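Local coordinates for B-agarase (Saccharophagus degradans, PDB 4BQ2), which acts as a family 50 exo-beta-agarase, hydrolysing the beta-1,4-glycosidic linkages of agarose, probably from a chain end, at residues Ala332-Ala337 with Arg372-Ser377; Asn346-Tyr351 with Asn357-Arg362; Gly416-Pro421 with Gly601-Asp606; Asp489-Phe494 with Ile650-Ile655. All blocks are in the same frame, centred on the assembly; numbering follows the deposited sequence. Where two conformers were deposited one is given.

Contact 1. Residues Ala332-Ala337 with Arg372-Ser377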
# COMPACT_ATOMS: atom_id res chain seq x y z
N ALA A 332 -12.40 -25.07 -21.45
CA ALA A 332 -12.30 -25.62 -22.81
C ALA A 332 -12.26 -24.54 -23.90
O ALA A 332 -11.70 -24.77 -24.97
CB ALA A 332 -13.41 -26.63 -23.09
N THR A 333 -12.84 -23.38 -23.62
CA THR A 333 -12.86 -22.24 -24.57
C THR A 333 -11.61 -21.37 -24.41
O THR A 333 -11.44 -20.36 -25.10
CB THR A 333 -14.09 -21.34 -24.39
OG1 THR A 333 -13.94 -20.52 -23.20
CG2 THR A 333 -15.40 -22.16 -24.36
N ARG A 334 -10.73 -21.78 -23.50
CA ARG A 334 -9.53 -21.02 -23.17
C ARG A 334 -8.62 -20.67 -24.37
O ARG A 334 -8.38 -21.51 -25.26
CB ARG A 334 -8.83 -21.79 -22.08
CG ARG A 334 -7.35 -21.63 -21.89
CD ARG A 334 -7.07 -22.57 -20.74
NE ARG A 334 -6.11 -22.01 -19.81
CZ ARG A 334 -4.81 -22.18 -19.91
NH1 ARG A 334 -4.31 -22.92 -20.91
NH2 ARG A 334 -4.00 -21.64 -19.00
N HIS A 335 -8.17 -19.42 -24.41
CA HIS A 335 -7.39 -18.90 -25.54
C HIS A 335 -6.39 -17.84 -25.08
O HIS A 335 -6.61 -17.15 -24.07
CB HIS A 335 -8.28 -18.34 -26.69
CG HIS A 335 -9.11 -17.15 -26.29
ND1 HIS A 335 -10.40 -17.26 -25.83
CD2 HIS A 335 -8.81 -15.82 -26.28
CE1 HIS A 335 -10.87 -16.05 -25.55
NE2 HIS A 335 -9.93 -15.16 -25.81
N LEU A 336 -5.31 -17.71 -25.84
CA LEU A 336 -4.27 -16.74 -25.55
C LEU A 336 -4.76 -15.32 -25.79
O LEU A 336 -5.30 -15.01 -26.85
CB LEU A 336 -3.02 -17.06 -26.38
CG LEU A 336 -1.66 -16.53 -25.93
CD1 LEU A 336 -1.33 -17.05 -24.53
CD2 LEU A 336 -0.55 -16.88 -26.92
N ALA A 337 -4.58 -14.46 -24.80
CA ALA A 337 -4.87 -13.04 -24.93
C ALA A 337 -3.59 -12.22 -24.71
O ALA A 337 -3.42 -11.15 -25.28
CB ALA A 337 -5.97 -12.62 -23.96
N ARG A 372 -9.37 -8.23 -17.96
CA ARG A 372 -10.05 -9.39 -17.41
C ARG A 372 -9.24 -10.60 -17.83
O ARG A 372 -8.41 -10.54 -18.75
CB ARG A 372 -11.45 -9.52 -18.01
CG ARG A 372 -11.41 -9.72 -19.53
CD ARG A 372 -12.78 -9.90 -20.16
NE ARG A 372 -12.63 -10.55 -21.46
CZ ARG A 372 -13.38 -10.31 -22.54
NH1 ARG A 372 -14.37 -9.42 -22.50
NH2 ARG A 372 -13.15 -10.96 -23.68
N GLY A 373 -9.48 -11.73 -17.18
CA GLY A 373 -8.72 -12.90 -17.57
C GLY A 373 -8.63 -14.00 -16.56
O GLY A 373 -9.02 -13.86 -15.38
N GLU A 374 -8.12 -15.12 -17.05
CA GLU A 374 -7.81 -16.25 -16.20
C GLU A 374 -6.61 -15.87 -15.31
O GLU A 374 -5.70 -15.13 -15.71
CB GLU A 374 -7.52 -17.48 -17.06
CG GLU A 374 -6.99 -18.69 -16.30
CD GLU A 374 -6.39 -19.73 -17.22
OE1 GLU A 374 -5.17 -19.63 -17.52
OE2 GLU A 374 -7.13 -20.66 -17.63
N ALA A 375 -6.67 -16.33 -14.06
CA ALA A 375 -5.58 -16.14 -13.12
C ALA A 375 -5.32 -17.47 -12.40
O ALA A 375 -6.15 -18.39 -12.46
CB ALA A 375 -5.92 -15.00 -12.16
N TYR A 376 -4.14 -17.63 -11.79
CA TYR A 376 -3.87 -18.85 -11.04
C TYR A 376 -3.29 -18.47 -9.70
O TYR A 376 -2.48 -17.55 -9.60
CB TYR A 376 -2.93 -19.80 -11.80
CG TYR A 376 -2.77 -21.19 -11.17
CD1 TYR A 376 -3.74 -22.16 -11.36
CD2 TYR A 376 -1.65 -21.50 -10.39
CE1 TYR A 376 -3.62 -23.43 -10.81
CE2 TYR A 376 -1.52 -22.77 -9.81
CZ TYR A 376 -2.51 -23.73 -10.04
OH TYR A 376 -2.43 -25.00 -9.50
N SER A 377 -3.76 -19.15 -8.65
CA SER A 377 -3.23 -18.95 -7.30
C SER A 377 -2.26 -20.08 -6.94
O SER A 377 -2.68 -21.17 -6.51
CB SER A 377 -4.36 -18.85 -6.25
OG SER A 377 -3.75 -18.71 -4.97
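Arg334 and Glu374 meet through a side-on, two-pronged salt bridge. Arg334 NE reaches Glu374 OE2 at 2.8 Å in an almost straight bond (174° at the hydrogen), while Arg334 NH2 takes Glu374 OE1, also at 2.8 Å, on the syn lone pair of that oxygen. The guanidinium and carboxylate planes lie 28° apart, flat enough for two N-H groups to face two oxygens, an arrangement that suits arginine, whose NE-H and one N-H of NH2 point the same way. Glu374 reaches out because its CG stands anti to the backbone N (chi1 172°) and the chain beyond stays extended.

Further hydrogen bonds hold the carboxylate in place: Thr298 OG1 pairs with OE1 and the Tyr302 hydroxyl with OE2, so each oxygen of this buried group has a partner besides Arg334. The guanidinium gains a cation-pi contact with Tyr300. A weak bond, His335 ND1 to Thr333 O at 3.4 Å, lies within the first segment.

The two segments share no backbone bonds, because strand 296-301 runs between them. The salt bridge thus spans that strand on one face of a four-stranded antiparallel sheet, an ion pair from the residue leading into edge strand 335-336 to strand 373-376, two strands that are not direct neighbours.

Contact 2. Residues Asn346-Tyr351 with Asn357-Arg362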
# COMPACT_ATOMS: atom_id res chain seq x y z
N ASN A 346 6.31 -21.41 -16.15
CA ASN A 346 6.95 -22.67 -16.56
C ASN A 346 5.96 -23.83 -16.45
O ASN A 346 6.11 -24.84 -17.14
CB ASN A 346 8.20 -23.00 -15.74
CG ASN A 346 9.44 -22.23 -16.20
OD1 ASN A 346 9.46 -21.63 -17.26
ND2 ASN A 346 10.46 -22.25 -15.39
N TRP A 347 4.96 -23.69 -15.57
CA TRP A 347 3.97 -24.75 -15.39
C TRP A 347 2.62 -24.19 -15.04
O TRP A 347 2.49 -23.42 -14.09
CB TRP A 347 4.41 -25.70 -14.26
CG TRP A 347 3.41 -26.80 -13.93
CD1 TRP A 347 3.34 -28.03 -14.52
CD2 TRP A 347 2.38 -26.78 -12.92
NE1 TRP A 347 2.33 -28.78 -13.94
CE2 TRP A 347 1.72 -28.03 -12.96
CE3 TRP A 347 1.95 -25.82 -11.98
CZ2 TRP A 347 0.66 -28.36 -12.09
CZ3 TRP A 347 0.89 -26.14 -11.13
CH2 TRP A 347 0.26 -27.40 -11.19
N LEU A 348 1.61 -24.58 -15.81
CA LEU A 348 0.21 -24.35 -15.42
C LEU A 348 -0.55 -25.66 -15.66
O LEU A 348 -0.27 -26.36 -16.64
CB LEU A 348 -0.41 -23.20 -16.22
CG LEU A 348 0.08 -21.78 -15.89
CD1 LEU A 348 -0.45 -20.83 -16.94
CD2 LEU A 348 -0.38 -21.36 -14.50
N PRO A 349 -1.46 -26.04 -14.73
CA PRO A 349 -2.11 -27.35 -14.83
C PRO A 349 -3.17 -27.48 -15.93
O PRO A 349 -3.86 -26.52 -16.26
CB PRO A 349 -2.77 -27.51 -13.44
CG PRO A 349 -2.97 -26.10 -12.95
CD PRO A 349 -1.76 -25.36 -13.45
N ASP A 350 -3.29 -28.69 -16.51
CA ASP A 350 -4.43 -29.06 -17.37
C ASP A 350 -5.69 -29.16 -16.52
O ASP A 350 -5.58 -29.34 -15.31
CB ASP A 350 -4.17 -30.42 -18.05
CG ASP A 350 -2.89 -30.43 -18.89
OD1 ASP A 350 -2.58 -29.39 -19.53
OD2 ASP A 350 -2.21 -31.48 -18.91
N TYR A 351 -6.85 -29.08 -17.18
CA TYR A 351 -8.20 -29.15 -16.58
C TYR A 351 -8.40 -30.35 -15.65
O TYR A 351 -9.16 -30.27 -14.68
CB TYR A 351 -9.27 -29.21 -17.68
CG TYR A 351 -9.34 -30.55 -18.41
CD1 TYR A 351 -8.20 -31.09 -19.00
CD2 TYR A 351 -10.53 -31.26 -18.51
CE1 TYR A 351 -8.25 -32.30 -19.67
CE2 TYR A 351 -10.58 -32.47 -19.18
CZ TYR A 351 -9.44 -32.98 -19.76
OH TYR A 351 -9.46 -34.18 -20.42
N ASN A 357 -8.16 -26.82 -9.68
CA ASN A 357 -9.15 -26.00 -8.98
C ASN A 357 -8.57 -24.66 -8.47
O ASN A 357 -9.29 -23.84 -7.89
CB ASN A 357 -9.82 -26.79 -7.86
CG ASN A 357 -8.83 -27.25 -6.82
OD1 ASN A 357 -7.95 -28.08 -7.09
ND2 ASN A 357 -8.95 -26.70 -5.62
N HIS A 358 -7.28 -24.42 -8.69
CA HIS A 358 -6.68 -23.21 -8.16
C HIS A 358 -6.64 -22.09 -9.20
O HIS A 358 -6.09 -21.02 -8.96
CB HIS A 358 -5.33 -23.51 -7.48
CG HIS A 358 -5.44 -24.54 -6.39
ND1 HIS A 358 -5.93 -24.24 -5.13
CD2 HIS A 358 -5.18 -25.87 -6.38
CE1 HIS A 358 -5.94 -25.34 -4.40
NE2 HIS A 358 -5.50 -26.34 -5.13
N TYR A 359 -7.26 -22.35 -10.36
CA TYR A 359 -7.56 -21.31 -11.33
C TYR A 359 -8.59 -20.32 -10.79
O TYR A 359 -9.43 -20.67 -9.96
CB TYR A 359 -8.04 -21.90 -12.65
CG TYR A 359 -6.92 -22.42 -13.52
CD1 TYR A 359 -6.00 -21.55 -14.11
CD2 TYR A 359 -6.78 -23.80 -13.79
CE1 TYR A 359 -4.97 -22.02 -14.91
CE2 TYR A 359 -5.76 -24.27 -14.59
CZ TYR A 359 -4.86 -23.38 -15.15
OH TYR A 359 -3.84 -23.86 -15.95
N ASN A 360 -8.50 -19.09 -11.27
CA ASN A 360 -9.37 -17.99 -10.88
C ASN A 360 -9.75 -17.27 -12.17
O ASN A 360 -9.08 -17.44 -13.22
CB ASN A 360 -8.62 -17.05 -9.92
CG ASN A 360 -9.46 -15.84 -9.47
OD1 ASN A 360 -10.68 -15.93 -9.33
ND2 ASN A 360 -8.79 -14.72 -9.23
N TYR A 361 -10.82 -16.49 -12.13
CA TYR A 361 -11.12 -15.57 -13.22
C TYR A 361 -11.52 -14.21 -12.65
O TYR A 361 -12.42 -14.13 -11.81
CB TYR A 361 -12.23 -16.11 -14.13
CG TYR A 361 -12.37 -15.28 -15.39
CD1 TYR A 361 -11.60 -15.56 -16.52
CD2 TYR A 361 -13.22 -14.17 -15.43
CE1 TYR A 361 -11.70 -14.78 -17.67
CE2 TYR A 361 -13.32 -13.38 -16.58
CZ TYR A 361 -12.55 -13.69 -17.69
OH TYR A 361 -12.64 -12.91 -18.83
N ARG A 362 -10.87 -13.15 -13.11
CA ARG A 362 -11.30 -11.81 -12.71
C ARG A 362 -11.98 -11.09 -13.88
O ARG A 362 -11.52 -11.18 -15.00
CB ARG A 362 -10.11 -11.01 -12.17
CG ARG A 362 -9.62 -11.49 -10.80
CD ARG A 362 -10.76 -11.61 -9.78
NE ARG A 362 -10.28 -11.75 -8.40
CZ ARG A 362 -10.91 -12.40 -7.43
NH1 ARG A 362 -12.07 -13.03 -7.66
NH2 ARG A 362 -10.36 -12.46 -6.22
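Tyr359, first residue of the sheet-edge strand 359-362, pins the irregular segment 346-351 to the end of a four-stranded antiparallel sheet by a side-chain to backbone bond, with Pro349 as its partner. The phenol gives its proton to Pro349 O, with Tyr359 OH and Pro349 O 2.7 Å apart. The hydroxyl lies in the carbonyl plane, on a lone pair, at a C=O...O angle of 138°, and the carbonyl oxygen sits at the edge of the ring, near its plane. Tyr359 CG stands anti to its own carbonyl carbon (chi1 -80°), which carries the far end of the ring to Pro349. A segment without strand pairing has carbonyls to satisfy, and a tyrosine is long enough to supply a donor there while filling the space between with its ring.

Carbon contacts lie beside this bond. The apolar one is Pro349 CG on Tyr359 CE2 at 3.7 Å; Pro349 CD lies 3.6 Å from Tyr359 OH. The proline nitrogen is also near the hydroxyl but has no hydrogen to offer, which leaves the carbonyl as the polar partner in Pro349. On the neighbouring residue, Leu348 CB comes to 3.5 Å from Tyr359 OH.

Tyr376 of strand 373-376 meets the Tyr359 ring edge-to-face and touches Pro349 as well. Phe331, from helix 328-332, adds a third aromatic, and Leu348 leans on Phe378 of helix 378-387; the loop is thereby wedged between the sheet and that helix.

Contact 3. Residues Gly416-Pro421 with Gly601-Asp606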
# COMPACT_ATOMS: atom_id res chain seq x y z
N GLY A 416 -6.47 -8.98 11.04
CA GLY A 416 -6.61 -7.57 10.69
C GLY A 416 -7.65 -7.46 9.60
O GLY A 416 -8.53 -8.33 9.45
N ASN A 417 -7.57 -6.37 8.84
CA ASN A 417 -8.56 -6.11 7.83
C ASN A 417 -8.55 -7.13 6.70
O ASN A 417 -7.52 -7.74 6.44
CB ASN A 417 -8.35 -4.71 7.24
CG ASN A 417 -9.62 -4.15 6.63
OD1 ASN A 417 -10.75 -4.58 6.98
ND2 ASN A 417 -9.47 -3.15 5.78
N TRP A 418 -9.68 -7.27 6.03
CA TRP A 418 -9.88 -8.23 4.95
C TRP A 418 -9.53 -9.64 5.41
O TRP A 418 -8.79 -10.38 4.73
CB TRP A 418 -9.08 -7.81 3.70
CG TRP A 418 -9.49 -6.41 3.26
CD1 TRP A 418 -10.72 -6.02 2.81
CD2 TRP A 418 -8.64 -5.26 3.18
NE1 TRP A 418 -10.69 -4.69 2.46
CE2 TRP A 418 -9.43 -4.19 2.70
CE3 TRP A 418 -7.28 -5.02 3.50
CZ2 TRP A 418 -8.91 -2.90 2.50
CZ3 TRP A 418 -6.75 -3.74 3.30
CH2 TRP A 418 -7.58 -2.70 2.80
N THR A 419 -10.06 -9.97 6.58
CA THR A 419 -10.09 -11.38 7.06
C THR A 419 -11.30 -12.08 6.46
O THR A 419 -12.44 -11.57 6.53
CB THR A 419 -10.08 -11.42 8.60
OG1 THR A 419 -8.78 -11.03 9.04
CG2 THR A 419 -10.39 -12.86 9.14
N ASP A 420 -11.08 -13.23 5.82
CA ASP A 420 -12.17 -13.98 5.22
C ASP A 420 -13.23 -14.26 6.28
O ASP A 420 -12.88 -14.64 7.38
CB ASP A 420 -11.65 -15.30 4.60
CG ASP A 420 -12.75 -16.06 3.88
OD1 ASP A 420 -13.56 -16.74 4.51
OD2 ASP A 420 -12.85 -15.93 2.65
N PRO A 421 -14.53 -14.06 5.96
CA PRO A 421 -15.60 -14.26 6.92
C PRO A 421 -15.70 -15.66 7.53
O PRO A 421 -16.34 -15.81 8.57
CB PRO A 421 -16.88 -13.94 6.11
CG PRO A 421 -16.41 -12.99 5.08
CD PRO A 421 -15.03 -13.47 4.70
N GLY A 601 -13.48 4.08 10.72
CA GLY A 601 -13.02 5.06 9.71
C GLY A 601 -12.75 4.47 8.33
O GLY A 601 -13.28 3.41 8.01
N ALA A 602 -11.90 5.13 7.52
CA ALA A 602 -11.84 4.85 6.09
C ALA A 602 -10.41 4.66 5.60
O ALA A 602 -10.17 4.64 4.37
CB ALA A 602 -12.55 5.96 5.30
N ARG A 603 -9.49 4.49 6.56
CA ARG A 603 -8.09 4.15 6.25
C ARG A 603 -7.40 5.17 5.32
O ARG A 603 -7.22 4.93 4.10
CB ARG A 603 -8.02 2.70 5.68
CG ARG A 603 -8.87 1.74 6.53
CD ARG A 603 -9.13 0.39 5.82
NE ARG A 603 -7.90 -0.33 5.50
CZ ARG A 603 -7.18 -1.04 6.39
NH1 ARG A 603 -7.56 -1.15 7.68
NH2 ARG A 603 -6.10 -1.69 5.99
N PHE A 604 -6.98 6.27 5.92
CA PHE A 604 -6.39 7.39 5.14
C PHE A 604 -4.94 7.09 4.79
O PHE A 604 -4.12 6.80 5.68
CB PHE A 604 -6.38 8.68 5.98
CG PHE A 604 -7.73 9.18 6.40
CD1 PHE A 604 -8.74 9.39 5.46
CD2 PHE A 604 -7.97 9.52 7.73
CE1 PHE A 604 -9.97 9.90 5.84
CE2 PHE A 604 -9.20 10.03 8.12
CZ PHE A 604 -10.19 10.24 7.16
N PRO A 605 -4.59 7.17 3.50
CA PRO A 605 -3.18 7.09 3.13
C PRO A 605 -2.53 8.47 3.21
O PRO A 605 -3.24 9.48 3.39
CB PRO A 605 -3.23 6.65 1.67
CG PRO A 605 -4.54 7.18 1.14
CD PRO A 605 -5.46 7.43 2.34
N ASP A 606 -1.21 8.53 3.07
CA ASP A 606 -0.54 9.84 3.08
C ASP A 606 -0.92 10.77 1.93
O ASP A 606 -0.84 11.98 2.05
CB ASP A 606 0.97 9.68 3.27
CG ASP A 606 1.67 9.16 2.05
OD1 ASP A 606 1.05 8.56 1.15
OD2 ASP A 606 2.89 9.38 1.99
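Arg603 NH2 forms a salt bridge with Glu652 OE2 and a weak hydrogen bond with Gly651 O, and the guanidinium so held packs against Asn417 and Trp418. The two loops are consistent with the catalytic face of a (beta/alpha)8 barrel, the fold of the clan to which family 50 belongs; a glycerol, probably from the crystallisation liquor, lies about 4 Å from the Trp418 side chain, consistent with a pocket. Arg603 NE is tied to Asn490 OD1, its strongest polar partner, and Phe487 adds a cation-pi contact.

Across the contact no hydrogen bond forms. Asn417 ND2 lies over the centre of one guanidinium face, 3.2 Å from Arg603 CZ; it is as close to Arg603 NE, but both are donors. The amide plane is turned 48° from the guanidinium, so this is a face contact without a parallel stack. The same nitrogen sits over the centre of the Trp418 ring, 3.2 Å above its plane, giving the asparagine a place against two flat surfaces at once.

Trp418 and Arg603 come from opposite directions, their planes 75° apart, with Trp418 CZ3 3.4 Å from Arg603 NH2. From here an indole might line the cleft, as aromatic residues often do in glycosidases. Arginine suits the place because one guanidinium offers N-H groups to Asn490 and Glu652 at once; the bend at chi3 (61°) sets its position. Within the loop, Thr419 OG1 donates to Gly416 O at 2.7 Å.

Contact 4. Residues Asp489-Phe494 with Ile650-Ile655; sequences DNEKSF and IGEFHI
Glu491 and Glu652 carry CG beside the backbone N and anti to the carbonyl carbon, with chi1 of -61° and -59°, and both chains then run out extended, so that their carboxylates approach from opposite directions. Glu491 OE2 and Glu652 OE1 end 3.4 Å apart, with Glu491 CD and Glu652 CD at 5.0 Å and the carboxylate planes 46° apart. Both oxygens are acceptors, and no hydrogen bond joins them; each carboxylate is held by other groups. Trp451 NE1 binds Glu491 OE1 and Asn627 ND2 binds Glu491 OE2, while Tyr629 OH meets Glu652 OE1, to which a bound glycerol is also hydrogen-bonded, and Arg603 forms a salt bridge with Glu652 OE2.

Asn490 completes the set. Its OD1 lies 3.6 Å from Glu652 OE2 and accepts from Arg603, which leaves ND2 for a bridging water: Asn490 ND2 donates to water 1 at 2.8 Å, and water 1 in turn donates to Glu652 OE2 at 2.8 Å. An amide suits this place because it can accept from an arginine on one atom and donate on the other.

Glu491 follows strand 483-488, and Glu652 lies near the end of the strand that begins at 648. An Asn-Glu pair after one strand, facing a second glutamate at a later one, is characteristic of the (beta/alpha)8 barrels of clan GH-A. By analogy with that clan, Glu491 is probably the general acid/base and Glu652 the nucleophile, and their close spacing agrees with a retaining, double-displacement hydrolysis of the glycosidic bond.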
# COMPACT_ATOMS: atom_id res chain seq x y z
N ASP A 489 -14.63 0.98 3.56
CA ASP A 489 -13.88 1.61 2.44
C ASP A 489 -12.39 1.67 2.74
O ASP A 489 -11.96 1.18 3.76
CB ASP A 489 -14.45 2.99 2.07
CG ASP A 489 -15.79 2.90 1.34
OD1 ASP A 489 -16.12 1.82 0.76
OD2 ASP A 489 -16.53 3.93 1.36
N ASN A 490 -11.57 2.25 1.84
CA ASN A 490 -10.14 2.20 2.01
C ASN A 490 -9.49 3.15 1.02
O ASN A 490 -9.82 3.09 -0.19
CB ASN A 490 -9.66 0.77 1.72
CG ASN A 490 -8.16 0.63 1.76
OD1 ASN A 490 -7.58 0.72 2.83
ND2 ASN A 490 -7.52 0.34 0.60
N GLU A 491 -8.59 4.02 1.51
CA GLU A 491 -7.75 4.86 0.62
C GLU A 491 -8.56 5.57 -0.48
O GLU A 491 -8.22 5.54 -1.67
CB GLU A 491 -6.63 4.00 0.02
CG GLU A 491 -5.71 3.41 1.09
CD GLU A 491 -4.47 2.74 0.51
OE1 GLU A 491 -4.35 2.67 -0.73
OE2 GLU A 491 -3.62 2.29 1.32
N LYS A 492 -9.63 6.24 -0.06
CA LYS A 492 -10.44 7.02 -0.98
C LYS A 492 -9.66 8.26 -1.37
O LYS A 492 -8.89 8.80 -0.58
CB LYS A 492 -11.79 7.39 -0.32
CG LYS A 492 -12.58 6.16 0.18
CD LYS A 492 -14.05 6.50 0.47
CE LYS A 492 -14.83 6.59 -0.84
NZ LYS A 492 -14.99 5.27 -1.55
N SER A 493 -9.85 8.70 -2.61
CA SER A 493 -9.17 9.91 -3.09
C SER A 493 -9.88 11.19 -2.62
O SER A 493 -10.59 11.84 -3.41
CB SER A 493 -9.05 9.87 -4.62
OG SER A 493 -8.15 8.83 -5.02
N PHE A 494 -9.65 11.56 -1.36
CA PHE A 494 -10.28 12.75 -0.78
C PHE A 494 -9.52 14.03 -1.17
O PHE A 494 -10.01 15.13 -0.93
CB PHE A 494 -10.31 12.65 0.75
CG PHE A 494 -11.47 11.90 1.29
CD1 PHE A 494 -12.74 12.46 1.30
CD2 PHE A 494 -11.29 10.62 1.84
CE1 PHE A 494 -13.82 11.76 1.84
CE2 PHE A 494 -12.36 9.92 2.36
CZ PHE A 494 -13.62 10.47 2.37
N ILE A 650 -3.22 2.27 12.92
CA ILE A 650 -2.54 2.06 11.61
C ILE A 650 -3.15 0.84 10.91
O ILE A 650 -3.09 -0.28 11.43
CB ILE A 650 -1.03 1.83 11.79
CG1 ILE A 650 -0.35 3.09 12.36
CG2 ILE A 650 -0.37 1.36 10.46
CD1 ILE A 650 -0.37 4.33 11.46
N GLY A 651 -3.78 1.04 9.75
CA GLY A 651 -4.48 -0.07 9.07
C GLY A 651 -3.52 -0.91 8.25
O GLY A 651 -3.81 -2.10 7.97
N GLU A 652 -2.41 -0.28 7.86
CA GLU A 652 -1.38 -0.88 6.96
C GLU A 652 -0.01 -0.26 7.18
O GLU A 652 0.11 0.96 7.29
CB GLU A 652 -1.75 -0.66 5.49
CG GLU A 652 -3.09 -1.25 5.13
CD GLU A 652 -3.52 -1.01 3.71
OE1 GLU A 652 -2.70 -0.56 2.85
OE2 GLU A 652 -4.70 -1.28 3.46
N PHE A 653 1.01 -1.13 7.23
CA PHE A 653 2.41 -0.77 6.99
C PHE A 653 3.07 -2.06 6.51
O PHE A 653 2.49 -3.16 6.63
CB PHE A 653 3.12 -0.24 8.24
CG PHE A 653 3.42 -1.29 9.31
CD1 PHE A 653 2.39 -1.79 10.12
CD2 PHE A 653 4.74 -1.71 9.56
CE1 PHE A 653 2.67 -2.74 11.12
CE2 PHE A 653 5.02 -2.64 10.57
CZ PHE A 653 3.99 -3.16 11.34
N HIS A 654 4.28 -1.92 5.99
CA HIS A 654 5.09 -3.09 5.64
C HIS A 654 6.54 -2.73 5.34
O HIS A 654 6.84 -1.56 5.16
CB HIS A 654 4.48 -3.99 4.54
CG HIS A 654 4.31 -3.37 3.17
ND1 HIS A 654 5.26 -2.59 2.53
CD2 HIS A 654 3.30 -3.51 2.28
CE1 HIS A 654 4.82 -2.23 1.33
NE2 HIS A 654 3.62 -2.77 1.17
N ILE A 655 7.42 -3.73 5.34
CA ILE A 655 8.81 -3.57 4.84
C ILE A 655 9.14 -4.85 4.08
O ILE A 655 8.83 -5.95 4.56
CB ILE A 655 9.81 -3.42 6.02
CG1 ILE A 655 9.46 -2.20 6.87
CG2 ILE A 655 11.25 -3.29 5.51
CD1 ILE A 655 8.79 -2.54 8.20
O HOH W 1 -4.90 -0.71 0.72

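In the fold
The four contacts form two pairs. Contacts 1 and 2, with centres 8 Å apart, share the antiparallel sheet: strands 359-362 and 373-376 are neighbours in it, and Ala375 O lies 2.7 Å from Asn360 N, a probable hydrogen bond. Contacts 3 and 4, 7 Å apart between centres, share the probable catalytic pocket near the chain's centre in space. There Arg603 joins them, its NE 2.9 Å from Asn490 OD1 and its NH2 2.9 Å from Glu652 OE2, while glycerol lies close to Trp418 and Glu652. The pairs do not touch: their centres are 29 to 31 Å apart, and the nearest atoms, of contacts 2 and 3, about 10 Å.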